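Long-range contact in glycolipid-binding domain-containing protein (Pseudomonas aeruginosa, PDB 2H1T), which is of unknown function but probably binds glycolipids and may take part in their metabolism: residues 46-59 / 105-118. Sequence-based numbering, arbitrary orientation.
With EDO (1,2-ethanediol), chain D.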
ATOM      1  N   TYR A  46      -0.936   1.063   4.611  1.00 15.87           N
ATOM      2  CA  TYR A  46      -2.137   0.258   4.783  1.00 17.84           C
ATOM      3  C   TYR A  46      -2.946   0.258   3.491  1.00 17.84           C
ATOM      4  O   TYR A  46      -2.686   1.022   2.559  1.00 16.11           O
ATOM      5  CB  TYR A  46      -2.969   0.746   5.995  1.00 18.16           C
ATOM      6  CG  TYR A  46      -3.527   2.136   5.844  1.00 19.05           C
ATOM      7  CD1 TYR A  46      -4.792   2.334   5.279  1.00 17.48           C
ATOM      8  CD2 TYR A  46      -2.814   3.268   6.284  1.00 13.63           C
ATOM      9  CE1 TYR A  46      -5.341   3.651   5.115  1.00 19.93           C
ATOM     10  CE2 TYR A  46      -3.358   4.602   6.096  1.00 17.22           C
ATOM     11  CZ  TYR A  46      -4.627   4.762   5.527  1.00 19.62           C
ATOM     12  OH  TYR A  46      -5.193   6.019   5.316  1.00 16.49           O
ATOM     13  N   GLN A  47      -3.890  -0.668   3.415  1.00 18.90           N
ATOM     14  CA  GLN A  47      -4.863  -0.656   2.354  1.00 18.75           C
ATOM     15  C   GLN A  47      -6.238  -0.755   2.996  1.00 19.67           C
ATOM     16  O   GLN A  47      -6.488  -1.675   3.798  1.00 16.93           O
ATOM     17  CB  GLN A  47      -4.696  -1.807   1.380  1.00 17.62           C
ATOM     18  CG  GLN A  47      -5.788  -1.786   0.271  1.00 21.71           C
ATOM     19  CD  GLN A  47      -5.455  -2.627  -0.948  1.00 24.91           C
ATOM     20  OE1 GLN A  47      -4.314  -2.610  -1.441  1.00 29.86           O
ATOM     21  NE2 GLN A  47      -6.450  -3.379  -1.446  1.00 26.10           N
ATOM     22  N   LEU A  48      -7.102   0.175   2.573  1.00 18.48           N
ATOM     23  CA  LEU A  48      -8.489   0.246   2.997  1.00 15.88           C
ATOM     24  C   LEU A  48      -9.352  -0.126   1.795  1.00 15.85           C
ATOM     25  O   LEU A  48      -9.211   0.447   0.712  1.00 18.38           O
ATOM     26  CB  LEU A  48      -8.844   1.672   3.439  1.00 14.35           C
ATOM     27  CG  LEU A  48     -10.326   1.857   3.820  1.00 16.28           C
ATOM     28  CD1 LEU A  48     -10.666   1.011   5.018  1.00 16.89           C
ATOM     29  CD2 LEU A  48     -10.633   3.293   4.128  1.00 18.86           C
ATOM     30  N   ASP A  49     -10.235  -1.084   1.987  1.00 15.16           N
ATOM     31  CA  ASP A  49     -11.269  -1.447   1.005  1.00 16.24           C
ATOM     32  C   ASP A  49     -12.582  -1.061   1.643  1.00 14.78           C
ATOM     33  O   ASP A  49     -12.809  -1.348   2.802  1.00 14.18           O
ATOM     34  CB  ASP A  49     -11.266  -2.961   0.722  1.00 16.42           C
ATOM     35  CG  ASP A  49      -9.980  -3.444   0.071  1.00 26.31           C
ATOM     36  OD1 ASP A  49      -9.436  -2.749  -0.788  1.00 25.81           O
ATOM     37  OD2 ASP A  49      -9.500  -4.543   0.439  1.00 36.98           O
ATOM     38  N   TYR A  50     -13.441  -0.360   0.922  1.00 15.84           N
ATOM     39  CA  TYR A  50     -14.713  -0.027   1.500  1.00 15.63           C
ATOM     40  C   TYR A  50     -15.834  -0.006   0.490  1.00 16.45           C
ATOM     41  O   TYR A  50     -15.602   0.151  -0.706  1.00 16.65           O
ATOM     42  CB  TYR A  50     -14.619   1.297   2.264  1.00 14.62           C
ATOM     43  CG  TYR A  50     -14.526   2.576   1.418  1.00 11.20           C
ATOM     44  CD1 TYR A  50     -15.670   3.206   0.888  1.00 10.37           C
ATOM     45  CD2 TYR A  50     -13.303   3.232   1.241  1.00 12.49           C
ATOM     46  CE1 TYR A  50     -15.555   4.387   0.136  1.00 14.87           C
ATOM     47  CE2 TYR A  50     -13.209   4.442   0.532  1.00 14.21           C
ATOM     48  CZ  TYR A  50     -14.338   5.006  -0.004  1.00 13.44           C
ATOM     49  OH  TYR A  50     -14.220   6.198  -0.707  1.00 15.69           O
ATOM     50  N   ARG A  51     -17.040  -0.168   0.999  1.00 16.95           N
ATOM     51  CA  ARG A  51     -18.222  -0.066   0.156  1.00 17.77           C
ATOM     52  C   ARG A  51     -19.256   0.763   0.875  1.00 13.59           C
ATOM     53  O   ARG A  51     -19.526   0.516   2.054  1.00 13.42           O
ATOM     54  CB  ARG A  51     -18.748  -1.472  -0.187  1.00 18.55           C
ATOM     55  CG  ARG A  51     -20.106  -1.463  -0.960  1.00 22.17           C
ATOM     56  CD  ARG A  51     -20.647  -2.871  -1.277  1.00 26.13           C
ATOM     57  NE  ARG A  51     -20.840  -3.716  -0.091  1.00 34.57           N
ATOM     58  CZ  ARG A  51     -21.928  -3.737   0.687  1.00 37.61           C
ATOM     59  NH1 ARG A  51     -22.974  -2.926   0.458  1.00 40.47           N
ATOM     60  NH2 ARG A  51     -21.966  -4.577   1.721  1.00 37.62           N
ATOM     61  N   LEU A  52     -19.816   1.740   0.168  1.00 10.63           N
ATOM     62  CA  LEU A  52     -20.920   2.549   0.671  1.00 12.14           C
ATOM     63  C   LEU A  52     -22.157   2.339  -0.173  1.00 13.57           C
ATOM     64  O   LEU A  52     -22.077   2.130  -1.388  1.00 12.14           O
ATOM     65  CB  LEU A  52     -20.558   4.047   0.687  1.00 12.38           C
ATOM     66  CG  LEU A  52     -19.241   4.411   1.383  1.00 12.23           C
ATOM     67  CD1 LEU A  52     -18.976   5.929   1.252  1.00 13.07           C
ATOM     68  CD2 LEU A  52     -19.247   3.918   2.838  1.00 12.26           C
ATOM     69  N   ARG A  53     -23.308   2.371   0.492  1.00 14.49           N
ATOM     70  CA  ARG A  53     -24.582   2.254  -0.188  1.00 14.46           C
ATOM     71  C   ARG A  53     -25.498   3.326   0.385  1.00 12.76           C
ATOM     72  O   ARG A  53     -25.541   3.532   1.599  1.00 10.83           O
ATOM     73  CB  ARG A  53     -25.164   0.850  -0.019  1.00 14.34           C
ATOM     74  CG  ARG A  53     -26.557   0.658  -0.632  1.00 17.76           C
ATOM     75  CD  ARG A  53     -27.096  -0.794  -0.500  1.00 18.34           C
ATOM     76  NE  ARG A  53     -27.269  -1.177   0.902  1.00 21.64           N
ATOM     77  CZ  ARG A  53     -28.297  -0.819   1.665  1.00 20.23           C
ATOM     78  NH1 ARG A  53     -29.268  -0.060   1.182  1.00 22.21           N
ATOM     79  NH2 ARG A  53     -28.361  -1.218   2.925  1.00 18.85           N
ATOM     80  N   TRP A  54     -26.231   4.001  -0.490  1.00 13.63           N
ATOM     81  CA  TRP A  54     -27.103   5.128  -0.071  1.00 14.78           C
ATOM     82  C   TRP A  54     -28.457   5.004  -0.721  1.00 15.79           C
ATOM     83  O   TRP A  54     -28.635   4.141  -1.583  1.00 15.23           O
ATOM     84  CB  TRP A  54     -26.464   6.457  -0.442  1.00 16.94           C
ATOM     85  CG  TRP A  54     -26.025   6.562  -1.846  1.00 15.06           C
ATOM     86  CD1 TRP A  54     -26.738   7.067  -2.885  1.00 16.87           C
ATOM     87  CD2 TRP A  54     -24.754   6.148  -2.385  1.00 14.99           C
ATOM     88  NE1 TRP A  54     -25.999   7.004  -4.039  1.00 16.13           N
ATOM     89  CE2 TRP A  54     -24.767   6.475  -3.758  1.00 17.11           C
ATOM     90  CE3 TRP A  54     -23.569   5.625  -1.821  1.00 15.24           C
ATOM     91  CZ2 TRP A  54     -23.676   6.237  -4.596  1.00 16.11           C
ATOM     92  CZ3 TRP A  54     -22.468   5.409  -2.658  1.00 15.77           C
ATOM     93  CH2 TRP A  54     -22.544   5.682  -4.040  1.00 14.94           C
ATOM     94  N   ASP A  55     -29.421   5.823  -0.285  1.00 15.86           N
ATOM     95  CA  ASP A  55     -30.754   5.798  -0.875  1.00 18.27           C
ATOM     96  C   ASP A  55     -30.926   6.755  -2.057  1.00 18.05           C
ATOM     97  O   ASP A  55     -29.960   7.380  -2.509  1.00 18.52           O
ATOM     98  CB  ASP A  55     -31.824   6.056   0.203  1.00 18.27           C
ATOM     99  CG  ASP A  55     -31.795   7.469   0.741  1.00 16.76           C
ATOM    100  OD1 ASP A  55     -31.180   8.381   0.128  1.00 17.10           O
ATOM    101  OD2 ASP A  55     -32.435   7.679   1.781  1.00 18.72           O
ATOM    102  N   ALA A  56     -32.166   6.873  -2.542  1.00 16.49           N
ATOM    103  CA  ALA A  56     -32.455   7.719  -3.699  1.00 18.10           C
ATOM    104  C   ALA A  56     -32.099   9.163  -3.442  1.00 18.91           C
ATOM    105  O   ALA A  56     -31.930   9.916  -4.383  1.00 20.89           O
ATOM    106  CB  ALA A  56     -33.943   7.627  -4.072  1.00 17.85           C
ATOM    107  N   ASP A  57     -32.005   9.561  -2.171  1.00 16.85           N
ATOM    108  CA  ASP A  57     -31.761  10.940  -1.835  1.00 17.98           C
ATOM    109  C   ASP A  57     -30.347  11.198  -1.377  1.00 17.48           C
ATOM    110  O   ASP A  57     -30.033  12.294  -0.910  1.00 17.19           O
ATOM    111  CB  ASP A  57     -32.774  11.394  -0.794  1.00 19.70           C
ATOM    112  CG  ASP A  57     -34.190  11.316  -1.318  1.00 23.25           C
ATOM    113  OD1 ASP A  57     -34.444  11.827  -2.425  1.00 23.52           O
ATOM    114  OD2 ASP A  57     -35.050  10.711  -0.655  1.00 26.88           O
ATOM    115  N   TRP A  58     -29.484  10.204  -1.615  1.00 18.37           N
ATOM    116  CA  TRP A  58     -28.074  10.232  -1.240  1.00 18.17           C
ATOM    117  C   TRP A  58     -27.839  10.240   0.274  1.00 18.32           C
ATOM    118  O   TRP A  58     -26.791  10.700   0.723  1.00 19.74           O
ATOM    119  CB  TRP A  58     -27.351  11.392  -1.947  1.00 19.37           C
ATOM    120  CG  TRP A  58     -27.052  11.098  -3.366  1.00 19.01           C
ATOM    121  CD1 TRP A  58     -27.914  11.187  -4.418  1.00 21.49           C
ATOM    122  CD2 TRP A  58     -25.799  10.651  -3.907  1.00 17.13           C
ATOM    123  NE1 TRP A  58     -27.273  10.838  -5.586  1.00 23.33           N
ATOM    124  CE2 TRP A  58     -25.977  10.495  -5.298  1.00 23.17           C
ATOM    125  CE3 TRP A  58     -24.547  10.364  -3.354  1.00 19.69           C
ATOM    126  CZ2 TRP A  58     -24.941  10.052  -6.141  1.00 21.25           C
ATOM    127  CZ3 TRP A  58     -23.536   9.919  -4.189  1.00 21.48           C
ATOM    128  CH2 TRP A  58     -23.738   9.783  -5.568  1.00 21.57           C
ATOM    129  N   HIS A  59     -28.812   9.740   1.048  1.00 15.68           N
ATOM    130  CA  HIS A  59     -28.574   9.404   2.460  1.00 17.46           C
ATOM    131  C   HIS A  59     -27.865   8.058   2.572  1.00 15.71           C
ATOM    132  O   HIS A  59     -28.343   7.064   2.058  1.00 14.83           O
ATOM    133  CB  HIS A  59     -29.866   9.310   3.245  1.00 16.98           C
ATOM    134  CG  HIS A  59     -30.650  10.574   3.306  1.00 20.57           C
ATOM    135  ND1 HIS A  59     -31.270  11.004   4.462  1.00 24.56           N
ATOM    136  CD2 HIS A  59     -30.929  11.503   2.361  1.00 22.44           C
ATOM    137  CE1 HIS A  59     -31.886  12.153   4.229  1.00 24.55           C
ATOM    138  NE2 HIS A  59     -31.705  12.473   2.960  1.00 22.92           N
ATOM    139  N   ILE A 105     -14.849  10.012   5.200  1.00 14.39           N
ATOM    140  CA  ILE A 105     -13.716   9.081   5.373  1.00 15.11           C
ATOM    141  C   ILE A 105     -12.494   9.912   5.049  1.00 16.25           C
ATOM    142  O   ILE A 105     -12.457  10.539   3.996  1.00 16.58           O
ATOM    143  CB  ILE A 105     -13.758   7.927   4.329  1.00 16.84           C
ATOM    144  CG1 ILE A 105     -14.952   6.976   4.544  1.00 14.69           C
ATOM    145  CG2 ILE A 105     -12.456   7.134   4.393  1.00 15.71           C
ATOM    146  CD1 ILE A 105     -15.425   6.269   3.282  1.00 16.39           C
ATOM    147  N   TRP A 106     -11.480   9.852   5.911  1.00 16.46           N
ATOM    148  CA  TRP A 106     -10.112  10.355   5.604  1.00 15.69           C
ATOM    149  C   TRP A 106      -9.259   9.115   5.348  1.00 17.42           C
ATOM    150  O   TRP A 106      -9.336   8.147   6.103  1.00 18.07           O
ATOM    151  CB  TRP A 106      -9.494  11.160   6.779  1.00 17.60           C
ATOM    152  CG  TRP A 106      -8.018  11.380   6.607  1.00 17.77           C
ATOM    153  CD1 TRP A 106      -6.972  10.622   7.124  1.00 22.68           C
ATOM    154  CD2 TRP A 106      -7.398  12.398   5.800  1.00 20.86           C
ATOM    155  NE1 TRP A 106      -5.758  11.111   6.656  1.00 21.86           N
ATOM    156  CE2 TRP A 106      -5.994  12.201   5.861  1.00 19.11           C
ATOM    157  CE3 TRP A 106      -7.899  13.430   5.005  1.00 20.58           C
ATOM    158  CZ2 TRP A 106      -5.094  13.021   5.179  1.00 21.60           C
ATOM    159  CZ3 TRP A 106      -6.994  14.252   4.329  1.00 21.60           C
ATOM    160  CH2 TRP A 106      -5.615  14.036   4.423  1.00 21.69           C
ATOM    161  N   PRO A 107      -8.400   9.153   4.333  1.00 15.55           N
ATOM    162  CA  PRO A 107      -8.211  10.201   3.338  1.00 15.50           C
ATOM    163  C   PRO A 107      -8.949   9.943   2.036  1.00 16.50           C
ATOM    164  O   PRO A 107      -8.437   9.245   1.152  1.00 15.76           O
ATOM    165  CB  PRO A 107      -6.698  10.144   3.112  1.00 15.82           C
ATOM    166  CG  PRO A 107      -6.336   8.745   3.321  1.00 16.09           C
ATOM    167  CD  PRO A 107      -7.326   8.132   4.246  1.00 13.65           C
ATOM    168  N   SER A 108     -10.130  10.540   1.876  1.00 14.39           N
ATOM    169  CA  SER A 108     -10.847  10.384   0.601  1.00 15.04           C
ATOM    170  C   SER A 108     -11.678  11.589   0.240  1.00 15.73           C
ATOM    171  O   SER A 108     -12.558  12.003   0.988  1.00 17.88           O
ATOM    172  CB  SER A 108     -11.736   9.152   0.575  1.00 15.76           C
ATOM    173  OG  SER A 108     -12.513   9.085  -0.624  1.00 16.56           O
ATOM    174  N   PRO A 109     -11.479  12.104  -0.979  1.00 14.08           N
ATOM    175  CA  PRO A 109     -12.358  13.220  -1.358  1.00 13.80           C
ATOM    176  C   PRO A 109     -13.694  12.741  -1.939  1.00 14.81           C
ATOM    177  O   PRO A 109     -14.601  13.558  -2.256  1.00 17.22           O
ATOM    178  CB  PRO A 109     -11.516  13.949  -2.400  1.00 14.00           C
ATOM    179  CG  PRO A 109     -10.801  12.883  -3.065  1.00 13.22           C
ATOM    180  CD  PRO A 109     -10.467  11.837  -2.016  1.00 14.65           C
ATOM    181  N   PHE A 110     -13.856  11.426  -2.047  1.00 13.59           N
ATOM    182  CA  PHE A 110     -15.170  10.888  -2.477  1.00 15.64           C
ATOM    183  C   PHE A 110     -16.301  11.393  -1.611  1.00 15.83           C
ATOM    184  O   PHE A 110     -17.345  11.837  -2.129  1.00 14.44           O
ATOM    185  CB  PHE A 110     -15.223   9.368  -2.498  1.00 14.35           C
ATOM    186  CG  PHE A 110     -16.590   8.817  -2.850  1.00 13.78           C
ATOM    187  CD1 PHE A 110     -17.280   9.264  -3.997  1.00 13.76           C
ATOM    188  CD2 PHE A 110     -17.169   7.863  -2.086  1.00 15.69           C
ATOM    189  CE1 PHE A 110     -18.531   8.776  -4.333  1.00 13.76           C
ATOM    190  CE2 PHE A 110     -18.431   7.374  -2.423  1.00 16.73           C
ATOM    191  CZ  PHE A 110     -19.106   7.830  -3.537  1.00 17.89           C
ATOM    192  N   THR A 111     -16.100  11.343  -0.295  1.00 15.34           N
ATOM    193  CA  THR A 111     -17.222  11.540   0.609  1.00 14.88           C
ATOM    194  C   THR A 111     -17.798  12.957   0.639  1.00 15.59           C
ATOM    195  O   THR A 111     -18.918  13.155   1.071  1.00 17.03           O
ATOM    196  CB  THR A 111     -16.899  11.033   2.035  1.00 16.03           C
ATOM    197  OG1 THR A 111     -15.712  11.669   2.555  1.00 16.22           O
ATOM    198  CG2 THR A 111     -16.719   9.515   2.005  1.00 14.78           C
ATOM    199  N   ASN A 112     -17.067  13.927   0.092  1.00 15.58           N
ATOM    200  CA  ASN A 112     -17.585  15.287  -0.061  1.00 15.47           C
ATOM    201  C   ASN A 112     -18.810  15.330  -0.997  1.00 15.27           C
ATOM    202  O   ASN A 112     -19.609  16.256  -0.955  1.00 12.39           O
ATOM    203  CB  ASN A 112     -16.494  16.193  -0.606  1.00 13.11           C
ATOM    204  CG  ASN A 112     -15.337  16.390   0.366  1.00 15.26           C
ATOM    205  OD1 ASN A 112     -14.311  15.708   0.282  1.00 13.55           O
ATOM    206  ND2 ASN A 112     -15.533  17.246   1.326  1.00 14.88           N
ATOM    207  N   THR A 113     -18.948  14.306  -1.830  1.00 14.49           N
ATOM    208  CA  THR A 113     -20.078  14.212  -2.750  1.00 14.37           C
ATOM    209  C   THR A 113     -21.408  14.046  -2.034  1.00 14.73           C
ATOM    210  O   THR A 113     -22.415  14.590  -2.476  1.00 13.99           O
ATOM    211  CB  THR A 113     -19.830  13.071  -3.735  1.00 15.49           C
ATOM    212  OG1 THR A 113     -18.688  13.408  -4.509  1.00 15.58           O
ATOM    213  CG2 THR A 113     -21.007  12.862  -4.688  1.00 15.62           C
ATOM    214  N   PHE A 114     -21.399  13.439  -0.858  1.00 13.96           N
ATOM    215  CA  PHE A 114     -22.663  13.156  -0.157  1.00 14.41           C
ATOM    216  C   PHE A 114     -23.419  14.407   0.219  1.00 14.26           C
ATOM    217  O   PHE A 114     -24.575  14.535  -0.203  1.00 13.65           O
ATOM    218  CB  PHE A 114     -22.452  12.188   1.011  1.00 16.14           C
ATOM    219  CG  PHE A 114     -22.112  10.794   0.538  1.00 19.49           C
ATOM    220  CD1 PHE A 114     -23.102   9.979  -0.025  1.00 19.59           C
ATOM    221  CD2 PHE A 114     -20.811  10.328   0.554  1.00 20.10           C
ATOM    222  CE1 PHE A 114     -22.815   8.700  -0.496  1.00 17.06           C
ATOM    223  CE2 PHE A 114     -20.510   9.046   0.052  1.00 21.39           C
ATOM    224  CZ  PHE A 114     -21.499   8.247  -0.486  1.00 18.85           C
ATOM    225  N   PRO A 115     -22.797  15.325   1.011  1.00 12.85           N
ATOM    226  CA  PRO A 115     -23.564  16.533   1.334  1.00 13.89           C
ATOM    227  C   PRO A 115     -23.959  17.331   0.098  1.00 15.97           C
ATOM    228  O   PRO A 115     -25.069  17.855   0.041  1.00 16.75           O
ATOM    229  CB  PRO A 115     -22.637  17.320   2.259  1.00 16.05           C
ATOM    230  CG  PRO A 115     -21.710  16.285   2.841  1.00 15.38           C
ATOM    231  CD  PRO A 115     -21.516  15.285   1.722  1.00 12.77           C
ATOM    232  N   ILE A 116     -23.074  17.366  -0.906  1.00 15.39           N
ATOM    233  CA  ILE A 116     -23.368  18.076  -2.139  1.00 16.22           C
ATOM    234  C   ILE A 116     -24.621  17.533  -2.808  1.00 18.39           C
ATOM    235  O   ILE A 116     -25.494  18.290  -3.176  1.00 17.91           O
ATOM    236  CB  ILE A 116     -22.167  18.067  -3.088  1.00 17.96           C
ATOM    237  CG1 ILE A 116     -21.070  18.958  -2.495  1.00 19.06           C
ATOM    238  CG2 ILE A 116     -22.515  18.653  -4.474  1.00 16.86           C
ATOM    239  CD1 ILE A 116     -19.690  18.659  -3.062  1.00 16.18           C
ATOM    240  N   ARG A 117     -24.704  16.216  -2.944  1.00 15.50           N
ATOM    241  CA  ARG A 117     -25.807  15.606  -3.672  1.00 15.43           C
ATOM    242  C   ARG A 117     -27.036  15.567  -2.808  1.00 15.35           C
ATOM    243  O   ARG A 117     -28.148  15.682  -3.322  1.00 17.45           O
ATOM    244  CB  ARG A 117     -25.444  14.202  -4.146  1.00 15.88           C
ATOM    245  CG  ARG A 117     -24.405  14.150  -5.230  1.00 20.65           C
ATOM    246  CD  ARG A 117     -24.948  14.749  -6.531  1.00 25.02           C
ATOM    247  NE  ARG A 117     -25.932  13.866  -7.169  1.00 25.34           N
ATOM    248  CZ  ARG A 117     -25.637  12.909  -8.058  1.00 28.67           C
ATOM    249  NH1 ARG A 117     -24.398  12.705  -8.461  1.00 26.89           N
ATOM    250  NH2 ARG A 117     -26.592  12.145  -8.563  1.00 30.96           N
ATOM    251  N   ARG A 118     -26.852  15.357  -1.511  1.00 16.13           N
ATOM    252  CA  ARG A 118     -27.996  15.256  -0.606  1.00 16.14           C
ATOM    253  C   ARG A 118     -28.707  16.611  -0.394  1.00 17.47           C
ATOM    254  O   ARG A 118     -29.950  16.674  -0.418  1.00 15.88           O
ATOM    255  CB  ARG A 118     -27.583  14.643   0.753  1.00 17.70           C
ATOM    256  CG  ARG A 118     -28.733  14.476   1.712  1.00 16.75           C
ATOM    257  CD  ARG A 118     -28.345  13.751   2.974  1.00 16.88           C
ATOM    258  NE  ARG A 118     -27.310  14.535   3.647  1.00 16.98           N
ATOM    259  CZ  ARG A 118     -27.526  15.627   4.379  1.00 20.83           C
ATOM    260  NH1 ARG A 118     -28.759  16.131   4.541  1.00 18.64           N
ATOM    261  NH2 ARG A 118     -26.489  16.276   4.901  1.00 22.79           N
TER
HETATM  262  C1  EDO D 189     -14.791  -4.418   1.146  1.00 39.60           C
HETATM  263  O1  EDO D 189     -15.281  -3.667   2.259  1.00 35.69           O
HETATM  264  C2  EDO D 189     -15.790  -4.361  -0.005  1.00 41.81           C
HETATM  265  O2  EDO D 189     -15.127  -4.307  -1.290  1.00 45.02           O
HETATM  266  O   HOH W   1     -31.568  14.669  -0.812  1.00 24.95           O
HETATM  267  O   HOH W   2     -31.508  15.751   3.409  1.00 30.05           O
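A buried helix-on-sheet contact, consistent with kinship to the LolA/LolB proteins, packs helix 113-119 and its lead-in on strand 45-54 of the antiparallel six-stranded sheet; aliphatic parts of Arg117 and Arg118 join the apolar and aromatic side chains at the following turn. Along the strand, alternate residues Tyr46, Leu48, Tyr50, Leu52 and Trp54 point toward the other segment. Ile105 CD1 sits over the face of the Tyr50 ring, 3.7 Å from its centroid, while Glu22 of strand 16-26 accepts hydrogen bonds from both Tyr50 OH and Ser108 OG. Leu52 CD1 fits between Ile105, Phe110 and Phe114, coming to 3.7 Å from Phe114 CE2. Next comes an aromatic cluster: Phe114 directs its edge at the face of the Trp54 six-membered ring in a T-shaped pair, planes at 76°. Trp58, in the type I turn Asp55-Trp58, is covered on one face by Trp54 and on the other by Arg117. There Arg117 CB makes a CH-pi contact, and bends at chi2 and chi3 (-67° and -72°) fold the guanidinium back over the indole, where Gln175 O holds NH1. The turn is braced by Asp55 OD1, which takes the amides of Asp57 and His59 from opposite faces of its carboxylate. At the partly exposed end, a water donates to Asp57 O (2.8 Å) and Arg118 O, and Arg118 CD lies over the His59 ring, 3.5 Å from His59 CD2.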